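Local coordinates for protein sylvaticin (Pythium sylvaticum, PDB 2PR0) that belongs to the elicitins, small disulfide-bonded proteins of oomycetes, and probably binds sterols or similar lipids in an internal hydrophobic cavity, at residues P68-L73 against N81-V86. Residues are numbered along the deposited sequence; the frame is centred on the assembly and turned at random.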
ATOM      1  N   PRO A  68       3.780  -2.753  -9.155  1.00 10.45           N
ATOM      2  CA  PRO A  68       4.780  -2.930  -8.091  1.00 10.26           C
ATOM      3  C   PRO A  68       5.471  -4.287  -8.242  1.00 12.50           C
ATOM      4  O   PRO A  68       4.865  -5.284  -8.620  1.00 11.76           O
ATOM      5  CB  PRO A  68       3.957  -2.857  -6.811  1.00 13.60           C
ATOM      6  CG  PRO A  68       2.569  -3.218  -7.228  1.00 15.32           C
ATOM      7  CD  PRO A  68       2.419  -2.687  -8.626  1.00 14.14           C
ATOM      8  N   ASN A  69       6.764  -4.293  -7.934  1.00  9.65           N
ATOM      9  CA  ASN A  69       7.487  -5.558  -8.067  1.00  9.45           C
ATOM     10  C   ASN A  69       7.320  -6.433  -6.835  1.00 10.68           C
ATOM     11  O   ASN A  69       6.954  -6.036  -5.727  1.00 10.77           O
ATOM     12  CB  ASN A  69       8.960  -5.312  -8.381  1.00 13.89           C
ATOM     13  CG  ASN A  69       9.123  -4.628  -9.726  1.00 13.90           C
ATOM     14  OD1 ASN A  69       8.840  -5.268 -10.734  1.00 21.70           O
ATOM     15  ND2 ASN A  69       9.558  -3.391  -9.727  1.00 16.85           N
ATOM     16  N   ASP A  70       7.585  -7.716  -7.074  1.00 10.29           N
ATOM     17  CA  ASP A  70       7.465  -8.749  -6.065  1.00  9.14           C
ATOM     18  C   ASP A  70       8.742  -8.783  -5.230  1.00 15.29           C
ATOM     19  O   ASP A  70       9.673  -9.559  -5.418  1.00 11.00           O
ATOM     20  CB  ASP A  70       7.174 -10.097  -6.714  1.00 16.73           C
ATOM     21  CG  ASP A  70       6.824 -11.191  -5.747  1.00 18.05           C
ATOM     22  OD1 ASP A  70       6.621 -10.945  -4.532  1.00 13.31           O
ATOM     23  OD2 ASP A  70       6.755 -12.368  -6.173  1.00 20.81           O
ATOM     24  N   CYS A  71       8.791  -7.862  -4.282  1.00 12.51           N
ATOM     25  CA  CYS A  71       9.968  -7.651  -3.451  1.00 11.04           C
ATOM     26  C   CYS A  71       9.609  -6.947  -2.151  1.00 15.42           C
ATOM     27  O   CYS A  71       8.543  -6.347  -1.988  1.00 11.45           O
ATOM     28  CB  CYS A  71      10.999  -6.822  -4.230  1.00 11.77           C
ATOM     29  SG  CYS A  71      10.375  -5.245  -4.862  1.00 16.59           S
ATOM     30  N   ILE A  72      10.523  -7.004  -1.186  1.00 13.92           N
ATOM     31  CA  ILE A  72      10.314  -6.306   0.081  1.00  6.64           C
ATOM     32  C   ILE A  72      10.833  -4.874   0.039  1.00 14.12           C
ATOM     33  O   ILE A  72      12.015  -4.636  -0.211  1.00 14.45           O
ATOM     34  CB  ILE A  72      10.989  -7.069   1.235  1.00 12.78           C
ATOM     35  CG1 ILE A  72      10.567  -8.520   1.383  1.00 10.03           C
ATOM     36  CG2 ILE A  72      10.762  -6.352   2.565  1.00 17.58           C
ATOM     37  CD1 ILE A  72       9.063  -8.699   1.572  1.00 15.79           C
ATOM     38  N   LEU A  73       9.922  -3.931   0.247  1.00  7.92           N
ATOM     39  CA  LEU A  73      10.138  -2.516   0.416  1.00 11.15           C
ATOM     40  C   LEU A  73      10.501  -2.242   1.887  1.00 11.79           C
ATOM     41  O   LEU A  73       9.745  -2.580   2.791  1.00 11.18           O
ATOM     42  CB  LEU A  73       8.919  -1.688   0.034  1.00 10.97           C
ATOM     43  CG  LEU A  73       9.174  -0.208  -0.227  1.00 11.33           C
ATOM     44  CD1 LEU A  73       9.970   0.019  -1.507  1.00 22.20           C
ATOM     45  CD2 LEU A  73       7.841   0.532  -0.294  1.00 13.92           C
ATOM     46  N   ASN A  81       5.738  -6.175   1.334  1.00 10.38           N
ATOM     47  CA  ASN A  81       5.698  -6.465  -0.097  1.00  9.70           C
ATOM     48  C   ASN A  81       4.459  -5.769  -0.651  1.00 11.95           C
ATOM     49  O   ASN A  81       3.344  -6.184  -0.333  1.00 10.34           O
ATOM     50  CB  ASN A  81       5.702  -7.969  -0.309  1.00 10.57           C
ATOM     51  CG  ASN A  81       5.729  -8.397  -1.763  1.00 13.82           C
ATOM     52  OD1 ASN A  81       5.124  -7.747  -2.615  1.00  9.10           O
ATOM     53  ND2 ASN A  81       6.396  -9.510  -2.051  1.00 12.74           N
ATOM     54  N   VAL A  82       4.656  -4.710  -1.432  1.00  7.55           N
ATOM     55  CA  VAL A  82       3.542  -3.895  -1.901  1.00  7.98           C
ATOM     56  C   VAL A  82       2.655  -4.651  -2.882  1.00  9.21           C
ATOM     57  O   VAL A  82       1.431  -4.515  -2.917  1.00 12.27           O
ATOM     58  CB  VAL A  82       4.110  -2.634  -2.558  1.00 12.82           C
ATOM     59  CG1 VAL A  82       3.034  -1.801  -3.221  1.00  9.04           C
ATOM     60  CG2 VAL A  82       4.831  -1.807  -1.505  1.00 11.96           C
ATOM     61  N   LYS A  83       3.335  -5.478  -3.684  1.00  8.55           N
ATOM     62  CA  LYS A  83       2.595  -6.311  -4.636  1.00 12.42           C
ATOM     63  C   LYS A  83       1.664  -7.260  -3.905  1.00 13.27           C
ATOM     64  O   LYS A  83       0.480  -7.440  -4.249  1.00 15.16           O
ATOM     65  CB  LYS A  83       3.582  -7.031  -5.551  1.00 12.14           C
ATOM     66  CG  LYS A  83       2.851  -7.588  -6.782  1.00 16.03           C
ATOM     67  CD  LYS A  83       3.791  -8.457  -7.597  1.00 17.85           C
ATOM     68  CE  LYS A  83       3.094  -9.121  -8.764  1.00 19.75           C
ATOM     69  NZ  LYS A  83       4.082  -9.713  -9.712  1.00 30.11           N
ATOM     70  N   LYS A  84       2.149  -7.887  -2.829  1.00 11.04           N
ATOM     71  CA  LYS A  84       1.321  -8.747  -1.996  1.00 15.28           C
ATOM     72  C   LYS A  84       0.161  -7.993  -1.368  1.00 11.83           C
ATOM     73  O   LYS A  84      -0.987  -8.424  -1.410  1.00 12.42           O
ATOM     74  CB  LYS A  84       2.214  -9.380  -0.911  1.00 12.40           C
ATOM     75  CG  LYS A  84       1.476 -10.206   0.111  1.00 15.72           C
ATOM     76  CD  LYS A  84       2.448 -10.759   1.150  1.00 13.01           C
ATOM     77  CE  LYS A  84       1.731 -11.733   2.072  1.00 23.93           C
ATOM     78  NZ  LYS A  84       2.711 -12.455   2.938  1.00 34.68           N
ATOM     79  N   LEU A  85       0.471  -6.838  -0.794  1.00 10.27           N
ATOM     80  CA  LEU A  85      -0.495  -5.966  -0.157  1.00 11.46           C
ATOM     81  C   LEU A  85      -1.649  -5.682  -1.105  1.00  7.51           C
ATOM     82  O   LEU A  85      -2.808  -5.846  -0.720  1.00 12.68           O
ATOM     83  CB  LEU A  85       0.150  -4.637   0.262  1.00  7.39           C
ATOM     84  CG  LEU A  85      -0.858  -3.558   0.688  1.00  9.17           C
ATOM     85  CD1 LEU A  85      -1.486  -3.909   2.011  1.00 16.92           C
ATOM     86  CD2 LEU A  85      -0.159  -2.205   0.718  1.00 18.03           C
ATOM     87  N   VAL A  86      -1.342  -5.241  -2.328  1.00 10.28           N
ATOM     88  CA  VAL A  86      -2.440  -4.761  -3.168  1.00  9.91           C
ATOM     89  C   VAL A  86      -3.236  -5.914  -3.753  1.00 10.04           C
ATOM     90  O   VAL A  86      -4.426  -5.839  -4.036  1.00 14.51           O
ATOM     91  CB  VAL A  86      -1.956  -3.865  -4.326  1.00 11.70           C
ATOM     92  CG1 VAL A  86      -1.387  -2.598  -3.705  1.00 11.94           C
ATOM     93  CG2 VAL A  86      -0.957  -4.567  -5.229  1.00 18.24           C
TER
HETATM   94  O   HOH W   1       5.811  -7.426 -10.720  1.00 39.11           O
HETATM   95  O   HOH W   2       4.647 -12.120  -8.389  1.00 30.52           O
HETATM   96  O   HOH W   3       7.302  -3.860  -2.202  1.00 11.58           O
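Asn81 and Asp70 meet through their polar ends: ND2 of Asn81 donates to OD1 of Asp70 over 2.9 Å, with the acceptor lying in the amide plane although amide and carboxylate planes are turned 46° apart. Asn81 suits this place because its amide works at both ends. While ND2 reaches the carboxylate, OD1 accepts from Lys84 N at 3.0 Å, the donor standing well above the carbonyl plane, and so caps the helix that starts at Val82. With chi1 at -177°, the CG of Asn81 lies opposite its own backbone N, which swings the amide across to Asp70. Asn81 ND2 also donates to Glu2 O, and Asp70 OD1 accepts from Glu2 N, tying in the N-terminal segment; the carboxylate's second oxygen is left to a water.

Lys83 stretches its extended chain alongside the loop, CD 3.5 Å from Pro68 O and 3.9 Å from Asp70 CB. Its ammonium group touches neither residue directly; one water links NZ to Pro68 O and another links it to Asp70 OD2, a solvated end fitting for lysine. Deeper in, branched Val82 serves two apolar neighbours: CG1 meets CB of the compact Pro68 ring at 3.9 Å, and CG2 meets Leu73 CD2 at 4.0 Å. Helix 54-65 packs on Val82 as well. The whole is a beta-hairpin running into an N-capped helix, the loop before its first strand folded back over the helix start, within the elicitin fold.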